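PDB 4OSP: oxygenase-reductase from Streptomyces fradiae, which reduces the C-6 ketone of angucyclinones with NADPH in urdamycin biosynthesis, through the C-terminal short-chain dehydrogenase/reductase domain that this chain represents. Local coordinates for residues 46-51 against 73-78; 69-74 against 85-90. One frame throughout, in Å; residues are numbered along the deposited sequence.

Interaction 1 (46-51 against 73-78); sequences HCSRNR and AELGVP
The imidazole of H46 donates from NE2 to the carbonyl oxygen A73 O, 2.7 Å away. The donor lies in the carbonyl plane, on a lone pair of the oxygen (C=O...N angle 141°), and the oxygen sits at the ring edge, close to the imidazole plane. With CG anti to the backbone N (chi1 163°), the ring reaches across to the loop, and its other nitrogen, ND1, is hydrogen-bonded to the backbone N of G23. Histidine suits this buried place because one flat ring joins two main-chain segments, and a bond at each nitrogen fixes its rotation. Beside it, A73 N gives a nearly straight hydrogen bond to C47 O (3.2 Å), which carries the parallel pairing of strands 42-47 and 67-72 past the end of the second strand. A longer, weak bond runs from L75 N to S48 OG at 3.3 Å, and S48 CA makes a CH...O contact with A73 O.

Both segments leave the C-terminal edge of the parallel sheet of a Rossmann fold, where dinucleotides bind. S48, E74 and L75 are all NADP(+)-binding residues, as is G23, and the two bonds of H46 join the end of strand 42-47 to the loops that hold G23 and A73. A small hydroxyl residue fits at S48, since it can take the L75 N-H while its backbone stays close to E74, S48 CA and E74 CA lying 4.0 Å apart.

L75 meets the imidazole obliquely from the opposite direction, its CG 3.8 Å from H46 CE1, while the A73 methyl lies near NE2 and CD2 of the ring. Farther out, the bent chain of R49 brings NH1 to 3.8 Å from E74 CG; guanidinium and carboxylate planes are almost perpendicular, and R49 NH1 remains 4.1 Å from E74 OE2, too far for a salt bridge.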
loop_
_atom_site.group_PDB
_atom_site.type_symbol
_atom_site.label_atom_id
_atom_site.label_comp_id
_atom_site.label_asym_id
_atom_site.label_seq_id
_atom_site.Cartn_x
_atom_site.Cartn_y
_atom_site.Cartn_z
ATOM N N HIS B 46 -20.265 23.894 -8.395
ATOM C CA HIS B 46 -21.423 23.034 -8.562
ATOM C C HIS B 46 -22.068 22.733 -7.239
ATOM O O HIS B 46 -21.386 22.626 -6.228
ATOM C CB HIS B 46 -21.035 21.713 -9.232
ATOM C CG HIS B 46 -22.065 20.634 -9.075
ATOM N ND1 HIS B 46 -22.065 19.752 -8.013
ATOM C CD2 HIS B 46 -23.139 20.310 -9.832
ATOM C CE1 HIS B 46 -23.088 18.927 -8.130
ATOM N NE2 HIS B 46 -23.751 19.238 -9.229
ATOM N N CYS B 47 -23.388 22.581 -7.259
ATOM C CA CYS B 47 -24.136 22.001 -6.147
ATOM C C CYS B 47 -25.340 21.254 -6.695
ATOM O O CYS B 47 -25.800 21.532 -7.807
ATOM C CB CYS B 47 -24.594 23.077 -5.153
ATOM S SG CYS B 47 -25.287 22.419 -3.604
ATOM N N SER B 48 -25.847 20.310 -5.911
ATOM C CA SER B 48 -26.968 19.485 -6.335
ATOM C C SER B 48 -28.325 20.204 -6.363
ATOM O O SER B 48 -29.104 19.988 -7.286
ATOM C CB SER B 48 -27.039 18.201 -5.510
ATOM O OG SER B 48 -26.148 17.221 -6.033
ATOM N N ARG B 49 -28.602 21.056 -5.369
ATOM C CA ARG B 49 -29.924 21.710 -5.253
ATOM C C ARG B 49 -29.870 23.179 -4.816
ATOM O O ARG B 49 -30.561 24.033 -5.379
ATOM C CB ARG B 49 -30.830 20.941 -4.284
ATOM C CG ARG B 49 -31.510 19.713 -4.874
ATOM C CD ARG B 49 -32.025 18.798 -3.770
ATOM N NE ARG B 49 -31.032 18.595 -2.706
ATOM C CZ ARG B 49 -30.113 17.629 -2.698
ATOM N NH1 ARG B 49 -30.042 16.756 -3.697
ATOM N NH2 ARG B 49 -29.257 17.539 -1.687
ATOM N N ASN B 50 -29.066 23.462 -3.800
ATOM C CA ASN B 50 -29.053 24.781 -3.183
ATOM C C ASN B 50 -28.316 25.841 -4.023
ATOM O O ASN B 50 -27.082 25.958 -3.963
ATOM C CB ASN B 50 -28.466 24.685 -1.771
ATOM C CG ASN B 50 -28.808 25.886 -0.909
ATOM O OD1 ASN B 50 -29.526 26.794 -1.332
ATOM N ND2 ASN B 50 -28.285 25.895 0.312
ATOM N N ARG B 51 -29.087 26.607 -4.796
ATOM C CA ARG B 51 -28.545 27.659 -5.667
ATOM C C ARG B 51 -27.928 28.826 -4.884
ATOM O O ARG B 51 -26.935 29.414 -5.318
ATOM C CB ARG B 51 -29.630 28.168 -6.633
ATOM C CG ARG B 51 -29.261 29.406 -7.456
ATOM C CD ARG B 51 -28.215 29.112 -8.531
ATOM N NE ARG B 51 -28.774 28.426 -9.701
ATOM C CZ ARG B 51 -28.080 28.095 -10.794
ATOM N NH1 ARG B 51 -26.786 28.383 -10.886
ATOM N NH2 ARG B 51 -28.682 27.466 -11.795
ATOM N N ALA B 73 -26.991 20.949 -10.674
ATOM C CA ALA B 73 -27.277 19.636 -11.251
ATOM C C ALA B 73 -27.263 18.573 -10.173
ATOM O O ALA B 73 -26.222 18.311 -9.567
ATOM C CB ALA B 73 -26.273 19.297 -12.339
ATOM N N GLU B 74 -28.419 17.968 -9.928
ATOM C CA GLU B 74 -28.528 16.919 -8.930
ATOM C C GLU B 74 -27.786 15.673 -9.406
ATOM O O GLU B 74 -28.099 15.122 -10.461
ATOM C CB GLU B 74 -29.997 16.580 -8.659
ATOM C CG GLU B 74 -30.212 15.763 -7.388
ATOM C CD GLU B 74 -31.645 15.283 -7.214
ATOM O OE1 GLU B 74 -32.564 15.851 -7.855
ATOM O OE2 GLU B 74 -31.856 14.330 -6.423
ATOM N N LEU B 75 -26.811 15.233 -8.621
ATOM C CA LEU B 75 -26.047 14.030 -8.939
ATOM C C LEU B 75 -26.729 12.771 -8.429
ATOM O O LEU B 75 -27.382 12.785 -7.382
ATOM C CB LEU B 75 -24.642 14.123 -8.358
ATOM C CG LEU B 75 -23.813 15.289 -8.879
ATOM C CD1 LEU B 75 -22.388 15.179 -8.344
ATOM C CD2 LEU B 75 -23.842 15.337 -10.404
ATOM N N GLY B 76 -26.570 11.685 -9.181
ATOM C CA GLY B 76 -27.088 10.385 -8.770
ATOM C C GLY B 76 -28.471 10.051 -9.287
ATOM O O GLY B 76 -29.035 9.024 -8.924
ATOM N N VAL B 77 -29.024 10.918 -10.131
ATOM C CA VAL B 77 -30.317 10.651 -10.772
ATOM C C VAL B 77 -30.148 10.706 -12.290
ATOM O O VAL B 77 -29.192 11.311 -12.777
ATOM C CB VAL B 77 -31.422 11.654 -10.332
ATOM C CG1 VAL B 77 -31.644 11.606 -8.823
ATOM C CG2 VAL B 77 -31.100 13.070 -10.796
ATOM N N PRO B 78 -31.074 10.075 -13.047
ATOM C CA PRO B 78 -30.954 10.068 -14.504
ATOM C C PRO B 78 -30.875 11.482 -15.108
ATOM O O PRO B 78 -31.706 12.348 -14.798
ATOM C CB PRO B 78 -32.231 9.341 -14.955
ATOM C CG PRO B 78 -32.565 8.445 -13.806
ATOM C CD PRO B 78 -32.225 9.268 -12.590
#

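Interaction 2 (69-74 against 85-90)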
loop_
_atom_site.group_PDB
_atom_site.type_symbol
_atom_site.label_atom_id
_atom_site.label_comp_id
_atom_site.label_asym_id
_atom_site.label_seq_id
_atom_site.Cartn_x
_atom_site.Cartn_y
_atom_site.Cartn_z
ATOM N N PHE B 69 -18.562 30.919 -11.399
ATOM C CA PHE B 69 -20.003 30.867 -11.638
ATOM C C PHE B 69 -20.619 29.599 -11.051
ATOM O O PHE B 69 -19.931 28.594 -10.872
ATOM C CB PHE B 69 -20.337 31.020 -13.136
ATOM C CG PHE B 69 -19.845 29.885 -14.011
ATOM C CD1 PHE B 69 -18.536 29.868 -14.494
ATOM C CD2 PHE B 69 -20.709 28.862 -14.398
ATOM C CE1 PHE B 69 -18.090 28.839 -15.313
ATOM C CE2 PHE B 69 -20.266 27.831 -15.221
ATOM C CZ PHE B 69 -18.953 27.819 -15.679
ATOM N N SER B 70 -21.909 29.640 -10.746
ATOM C CA SER B 70 -22.563 28.467 -10.184
ATOM C C SER B 70 -23.181 27.547 -11.251
ATOM O O SER B 70 -23.491 27.969 -12.366
ATOM C CB SER B 70 -23.586 28.854 -9.111
ATOM O OG SER B 70 -24.644 29.614 -9.658
ATOM N N VAL B 71 -23.321 26.278 -10.892
ATOM C CA VAL B 71 -23.869 25.263 -11.768
ATOM C C VAL B 71 -24.748 24.339 -10.926
ATOM O O VAL B 71 -24.296 23.766 -9.934
ATOM C CB VAL B 71 -22.738 24.460 -12.453
ATOM C CG1 VAL B 71 -23.247 23.120 -12.952
ATOM C CG2 VAL B 71 -22.127 25.266 -13.591
ATOM N N LEU B 72 -26.008 24.222 -11.319
ATOM C CA LEU B 72 -26.965 23.377 -10.619
ATOM C C LEU B 72 -27.152 22.068 -11.376
ATOM O O LEU B 72 -27.414 22.069 -12.583
ATOM C CB LEU B 72 -28.307 24.106 -10.499
ATOM C CG LEU B 72 -29.254 23.755 -9.344
ATOM C CD1 LEU B 72 -28.522 23.768 -8.005
ATOM C CD2 LEU B 72 -30.433 24.727 -9.316
ATOM N N ALA B 73 -26.991 20.949 -10.674
ATOM C CA ALA B 73 -27.277 19.636 -11.251
ATOM C C ALA B 73 -27.263 18.573 -10.173
ATOM O O ALA B 73 -26.222 18.311 -9.567
ATOM C CB ALA B 73 -26.273 19.297 -12.339
ATOM N N GLU B 74 -28.419 17.968 -9.928
ATOM C CA GLU B 74 -28.528 16.919 -8.930
ATOM C C GLU B 74 -27.786 15.673 -9.406
ATOM O O GLU B 74 -28.099 15.122 -10.461
ATOM C CB GLU B 74 -29.997 16.580 -8.659
ATOM C CG GLU B 74 -30.212 15.763 -7.388
ATOM C CD GLU B 74 -31.645 15.283 -7.214
ATOM O OE1 GLU B 74 -32.564 15.851 -7.855
ATOM O OE2 GLU B 74 -31.856 14.330 -6.423
ATOM N N PHE B 85 -23.035 19.227 -17.486
ATOM C CA PHE B 85 -22.167 19.708 -18.545
ATOM C C PHE B 85 -22.832 20.717 -19.482
ATOM O O PHE B 85 -22.163 21.582 -20.029
ATOM C CB PHE B 85 -21.534 18.537 -19.305
ATOM C CG PHE B 85 -20.391 17.891 -18.567
ATOM C CD1 PHE B 85 -20.633 16.984 -17.537
ATOM C CD2 PHE B 85 -19.073 18.214 -18.880
ATOM C CE1 PHE B 85 -19.586 16.399 -16.846
ATOM C CE2 PHE B 85 -18.022 17.623 -18.202
ATOM C CZ PHE B 85 -18.278 16.713 -17.179
ATOM N N LEU B 86 -24.149 20.628 -19.636
ATOM C CA LEU B 86 -24.906 21.668 -20.336
ATOM C C LEU B 86 -24.629 23.019 -19.687
ATOM O O LEU B 86 -24.227 23.984 -20.362
ATOM C CB LEU B 86 -26.399 21.361 -20.280
ATOM C CG LEU B 86 -27.346 22.049 -21.266
ATOM C CD1 LEU B 86 -27.125 21.546 -22.692
ATOM C CD2 LEU B 86 -28.793 21.812 -20.840
ATOM N N ALA B 87 -24.806 23.071 -18.371
ATOM C CA ALA B 87 -24.577 24.294 -17.604
ATOM C C ALA B 87 -23.092 24.665 -17.585
ATOM O O ALA B 87 -22.729 25.831 -17.759
ATOM C CB ALA B 87 -25.122 24.139 -16.191
ATOM N N LEU B 88 -22.231 23.663 -17.426
ATOM C CA LEU B 88 -20.797 23.906 -17.402
ATOM C C LEU B 88 -20.324 24.567 -18.700
ATOM O O LEU B 88 -19.600 25.568 -18.672
ATOM C CB LEU B 88 -20.022 22.601 -17.140
ATOM C CG LEU B 88 -18.496 22.704 -17.156
ATOM C CD1 LEU B 88 -18.019 23.472 -15.932
ATOM C CD2 LEU B 88 -17.848 21.327 -17.218
ATOM N N GLU B 89 -20.750 24.007 -19.826
ATOM C CA GLU B 89 -20.298 24.455 -21.140
ATOM C C GLU B 89 -20.813 25.846 -21.527
ATOM O O GLU B 89 -20.057 26.665 -22.049
ATOM C CB GLU B 89 -20.664 23.426 -22.210
ATOM C CG GLU B 89 -19.820 22.160 -22.148
ATOM C CD GLU B 89 -20.056 21.218 -23.320
ATOM O OE1 GLU B 89 -21.009 21.421 -24.100
ATOM O OE2 GLU B 89 -19.284 20.265 -23.465
ATOM N N ARG B 90 -22.090 26.112 -21.267
ATOM C CA ARG B 90 -22.632 27.452 -21.445
ATOM C C ARG B 90 -21.820 28.469 -20.625
ATOM O O ARG B 90 -21.293 29.433 -21.175
ATOM C CB ARG B 90 -24.107 27.494 -21.059
ATOM C CG ARG B 90 -24.835 28.763 -21.492
ATOM C CD ARG B 90 -26.342 28.636 -21.306
ATOM N NE ARG B 90 -26.713 28.660 -19.891
ATOM C CZ ARG B 90 -26.911 27.578 -19.146
ATOM N NH1 ARG B 90 -26.788 26.369 -19.672
ATOM N NH2 ARG B 90 -27.238 27.704 -17.869
#
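V71 and A87 bring strand 67-72 and helix 80-96 together in the alpha/beta layering of a Rossmann fold, where a helix packs on the face of the parallel sheet and runs back against the strand before it. The short segments make this plain: their axes approach to 7.9 Å and their directions are 160° apart, close to antiparallel.

From the V71 CB, which points at the helix, two methyls spread. V71 CG1, anti to the backbone N (chi1 159°), lies 3.9 Å from A87 CB. V71 CG2 lies 4.1 Å from A87 CB and also runs along the helix backbone, with V71 CG2 4.2 Å from L88 N. The A87 methyl thus touches both branches of the valine. Beta-branched valine is well suited to a strand, and its short fork reaches the helix from the sheet; alanine on the facing turn lets the two backbones come close, with V71 CA and A87 CA 6.0 Å apart. L84, almost one turn earlier on the helix, continues the packing against V71.

F69, two residues before V71, points from the same face of the strand. Its CG stands between the backbone N and carbonyl carbon (chi1 65°), and the ring reaches the helix with its far end. A large flat side chain can span the wider interval here, touching L92 and R95 of the helix and also L42 and A44 of the neighbouring strand. F69 CZ comes 4.5 Å from L88 CD1, a loose apolar contact, while the carbonyl oxygen L88 O lies at the ring edge, near its plane, 3.8 Å from F69 CZ.

From the N terminus, strand 42-47 ends within 46-51, helix 51-63 crosses over, and strand 67-72 returns parallel to the first strand; interaction 1 closes this beta-alpha-beta loop at the cofactor end of the sheet. The chain then passes through 73-78 into helix 80-96, and interaction 2 closes the next, shorter loop by laying that helix against the strand. The two loops cross: the second begins inside the first and ends beyond it, and the contacting segments share A73 and E74. Strand 67-72 joins them: V71 O accepts from C47 N, and S70 OG pairs with R51 NH1 at the start of helix 51-63.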